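Local coordinates for ankyrin-repeat protein (Cryptosporidium parvum, PDB 2W4S) that probably binds RNA through the helical PHAX-type RNA-binding domain that this fragment of a larger ankyrin-repeat protein represents, at residues L73-L76 / V77-D80; F25-R28 / V29-I33. All blocks are in the same frame, centred on the assembly; numbering follows the deposited sequence.

Contact 1: L73-L76 / V77-D80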
# COMPACT_ATOMS: atom_id res chain seq x y z
N LEU C 73 1.13 -11.13 -11.39
CA LEU C 73 1.23 -10.32 -12.59
C LEU C 73 1.23 -11.28 -13.76
O LEU C 73 0.55 -11.06 -14.76
CB LEU C 73 2.54 -9.54 -12.51
CG LEU C 73 2.91 -8.51 -13.56
CD1 LEU C 73 1.83 -7.42 -13.72
CD2 LEU C 73 4.26 -7.88 -13.21
N LYS C 74 1.95 -12.39 -13.58
CA LYS C 74 2.02 -13.43 -14.56
C LYS C 74 0.66 -14.09 -14.73
O LYS C 74 0.34 -14.58 -15.83
CB LYS C 74 3.08 -14.46 -14.20
CG LYS C 74 3.18 -15.59 -15.22
CD LYS C 74 4.35 -16.52 -14.94
CE LYS C 74 4.62 -17.43 -16.13
NZ LYS C 74 5.23 -18.73 -15.68
N GLN C 75 -0.14 -14.11 -13.65
CA GLN C 75 -1.51 -14.57 -13.73
C GLN C 75 -2.37 -13.64 -14.58
O GLN C 75 -3.34 -14.08 -15.21
CB GLN C 75 -2.13 -14.80 -12.34
CG GLN C 75 -1.68 -16.11 -11.70
CD GLN C 75 -1.75 -17.29 -12.68
OE1 GLN C 75 -0.74 -17.76 -13.20
NE2 GLN C 75 -2.97 -17.77 -12.93
N LEU C 76 -1.98 -12.37 -14.66
CA LEU C 76 -2.71 -11.45 -15.53
C LEU C 76 -2.50 -11.79 -17.00
O LEU C 76 -3.42 -11.66 -17.82
CB LEU C 76 -2.39 -9.98 -15.21
CG LEU C 76 -2.86 -9.40 -13.85
CD1 LEU C 76 -2.55 -7.92 -13.82
CD2 LEU C 76 -4.34 -9.57 -13.62
N VAL C 77 -1.31 -12.29 -17.33
CA VAL C 77 -1.00 -12.74 -18.69
C VAL C 77 -1.78 -14.04 -19.03
O VAL C 77 -2.27 -14.22 -20.14
CB VAL C 77 0.54 -12.94 -18.89
CG1 VAL C 77 0.86 -13.23 -20.33
CG2 VAL C 77 1.33 -11.73 -18.45
N ALA C 78 -1.90 -14.93 -18.04
CA ALA C 78 -2.57 -16.21 -18.22
C ALA C 78 -4.05 -16.00 -18.49
O ALA C 78 -4.67 -16.72 -19.29
CB ALA C 78 -2.36 -17.07 -16.98
N GLU C 79 -4.61 -14.99 -17.82
CA GLU C 79 -6.03 -14.64 -18.00
C GLU C 79 -6.28 -13.65 -19.11
O GLU C 79 -7.39 -13.10 -19.19
CB GLU C 79 -6.60 -14.06 -16.70
CG GLU C 79 -7.07 -15.11 -15.75
CD GLU C 79 -6.47 -14.88 -14.40
OE1 GLU C 79 -6.31 -13.68 -14.00
OE2 GLU C 79 -6.14 -15.90 -13.73
N ASP C 80 -5.26 -13.41 -19.94
CA ASP C 80 -5.37 -12.52 -21.12
C ASP C 80 -5.62 -11.06 -20.77
O ASP C 80 -6.29 -10.35 -21.50
CB ASP C 80 -6.43 -13.05 -22.12
CG ASP C 80 -6.06 -14.42 -22.71
OD1 ASP C 80 -4.89 -14.59 -23.13
OD2 ASP C 80 -6.95 -15.33 -22.79

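Contact 2: F25-R28 / V29-I33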
# COMPACT_ATOMS: atom_id res chain seq x y z
N PHE C 25 10.93 -1.30 -12.91
CA PHE C 25 10.04 -2.45 -13.09
C PHE C 25 8.61 -2.16 -12.64
O PHE C 25 7.65 -2.56 -13.30
CB PHE C 25 10.59 -3.75 -12.46
CG PHE C 25 9.54 -4.83 -12.30
CD1 PHE C 25 9.13 -5.61 -13.38
CD2 PHE C 25 8.96 -5.05 -11.06
CE1 PHE C 25 8.15 -6.59 -13.20
CE2 PHE C 25 7.99 -6.02 -10.89
CZ PHE C 25 7.58 -6.79 -11.95
N ILE C 26 8.44 -1.46 -11.53
CA ILE C 26 7.10 -1.12 -11.10
C ILE C 26 6.53 0.03 -11.96
O ILE C 26 5.35 0.01 -12.30
CB ILE C 26 7.05 -0.84 -9.57
CG1 ILE C 26 7.47 -2.10 -8.80
CG2 ILE C 26 5.69 -0.35 -9.12
CD1 ILE C 26 6.47 -3.26 -8.85
N ALA C 27 7.36 1.01 -12.31
CA ALA C 27 6.97 2.03 -13.31
C ALA C 27 6.38 1.42 -14.61
O ALA C 27 5.38 1.90 -15.14
CB ALA C 27 8.14 2.94 -13.63
N ARG C 28 7.01 0.36 -15.11
CA ARG C 28 6.50 -0.29 -16.31
C ARG C 28 5.15 -0.98 -16.09
O ARG C 28 4.29 -0.94 -16.96
CB ARG C 28 7.58 -1.19 -16.96
CG ARG C 28 8.77 -0.35 -17.53
CD ARG C 28 9.87 -1.14 -18.23
NE ARG C 28 10.34 -2.29 -17.45
CZ ARG C 28 11.45 -2.32 -16.70
NH1 ARG C 28 12.24 -1.27 -16.59
NH2 ARG C 28 11.75 -3.43 -16.03
N VAL C 29 4.92 -1.56 -14.91
CA VAL C 29 3.59 -2.13 -14.61
C VAL C 29 2.49 -1.06 -14.59
O VAL C 29 1.44 -1.24 -15.21
CB VAL C 29 3.57 -2.89 -13.28
CG1 VAL C 29 2.16 -3.41 -12.97
CG2 VAL C 29 4.57 -4.05 -13.30
N ILE C 30 2.75 0.04 -13.89
CA ILE C 30 1.83 1.19 -13.83
C ILE C 30 1.55 1.77 -15.22
O ILE C 30 0.39 2.03 -15.55
CB ILE C 30 2.35 2.27 -12.86
CG1 ILE C 30 2.18 1.79 -11.41
CG2 ILE C 30 1.62 3.59 -13.07
CD1 ILE C 30 3.01 2.54 -10.41
N LYS C 31 2.61 1.95 -16.01
CA LYS C 31 2.48 2.45 -17.38
C LYS C 31 1.60 1.53 -18.22
O LYS C 31 0.82 2.00 -19.06
CB LYS C 31 3.85 2.61 -18.06
CG LYS C 31 4.53 3.96 -17.79
CD LYS C 31 5.98 4.01 -18.31
CE LYS C 31 6.84 4.94 -17.41
NZ LYS C 31 8.31 4.62 -17.46
N THR C 32 1.69 0.23 -17.98
CA THR C 32 0.91 -0.76 -18.71
C THR C 32 -0.54 -1.00 -18.22
O THR C 32 -1.49 -0.93 -19.03
CB THR C 32 1.64 -2.09 -18.76
OG1 THR C 32 2.96 -1.88 -19.28
CG2 THR C 32 0.89 -3.09 -19.65
N ILE C 33 -0.73 -1.31 -16.93
CA ILE C 33 -2.11 -1.57 -16.44
C ILE C 33 -2.81 -0.40 -15.72
O ILE C 33 -3.98 -0.53 -15.37
CB ILE C 33 -2.22 -2.88 -15.62
CG1 ILE C 33 -1.46 -2.76 -14.28
CG2 ILE C 33 -1.72 -4.07 -16.44
CD1 ILE C 33 -1.28 -4.08 -13.54

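Contact 1: L73-L76 / V77-D80
Residues 73-80 form the last turn and a half of helix 65-78 and its C-terminal cap, and the backbone carries most of the contact. The N of Ala78 donates to Lys74 O at 3.2 Å, and Glu79 N to Gln75 O at 3.0 Å with an N-H...O angle of 150°. Val77 N is held less firmly, with a weak bond to Leu73 O and another to Lys74 O. The helix ends in a Schellman motif. Asp80, with its positive phi of 65°, is the C-prime residue; its N bonds to Val77 O at 3.1 Å, while Gln81 N reaches back to Leu76 O.

The side chains divide between two environments. Val77 places CG2 beside its own backbone N, anti to the carbonyl carbon, and this methyl lies 3.8 Å from Leu73 O one turn back. Val77 also packs on Ile82, Ile84 and Trp87, and Leu73 and Leu76 reach Leu41 of helix 24-50, so this side of the turn faces the rest of the bundle. Gln75 and Glu79, one turn apart, belong to the more exposed side. Both chains bend at chi2, and their amide and carboxylate planes stand 76° apart. Gln75 NE2 comes no nearer than 3.8 Å to Glu79 OE2, too long for a hydrogen bond. Ala78 CB sits by the same amide, 4.2 Å from Gln75 NE2. The bend in Glu79 folds its carboxylate back over the helix end, where OE1 lies 3.2 Å from Gln75 O, two acceptors with no bond between them, although the same Gln75 oxygen accepts the Glu79 backbone N-H.

Contact 2: F25-R28 / V29-I33
The ring of Phe25 carries Val29 CG2 over one face, 4.3 Å above the plane and shifted toward the rim; the nearest ring atom, CZ, meets this methyl one turn along the helix. Beyond the two segments the ring also touches Cys70, Leu73 and Ile90. The second flat group, the guanidinium of Arg28, lies with one face against Phe25 CA, which stands 3.5 Å above its plane and again off centre. The Arg28 chain runs back toward the start of the helix, and a bend at chi3 (-49°) swings the guanidinium over Phe25 CA; NH1 forms a salt bridge with Glu24 and NH2 bonds to the carbonyl of Ile90, tying helix 24-50 to helix 84-91.

Both segments lie in the N-terminal part of helix 24-50, the longest helix of this all-helical RNA-binding domain, and its i to i+4 bonds continue through them. Ile30 N gives Ile26 O a nearly straight bond of 3.0 Å, and Lys31 N reaches Ala27 O at 2.9 Å. Beside the former bond, Ile26 CG2 meets Ile30 CD1 at 4.1 Å, the two chains passing at a slant. This buried side packs against helix 6-18, with Leu11 touching both isoleucines.

On the more exposed side, the Lys31 chain runs back past Ala27 O, its CB 3.4 Å from that oxygen, and NZ pairs with Glu24, which thus serves both Arg28 and Lys31. Arg28 O receives two donors from Thr32, the backbone N and the hydroxyl, from opposite faces of the carbonyl plane. Thr32 OG1 lies beside its own N (chi1 -54°), which aims the hydroxyl back along the helix to bond Arg28 O at 2.8 Å.

How the contacts relate
Contact 1 is a surface contact at the C-terminal end of helix 65-78, whereas contact 2 is partly buried, near the start of helix 24-50. Their centres are 14 Å apart, yet they touch: Leu73 CD2 packs 3.7 Å from Phe25 CZ and 3.8 Å from Val29 CG2, and Leu76 approaches Ile33. The two helices follow each other in the chain and share helix 84-91 as a neighbour, through Trp87 for contact 1 and Tyr89 and Ile90 for contact 2. Their chemistry differs accordingly: contact 1 combines the last i to i+4 bonds with a Schellman ending, while contact 2 has continuing helical bonding, apolar pairs on the buried side and charged side chains turned to Glu24 on the other.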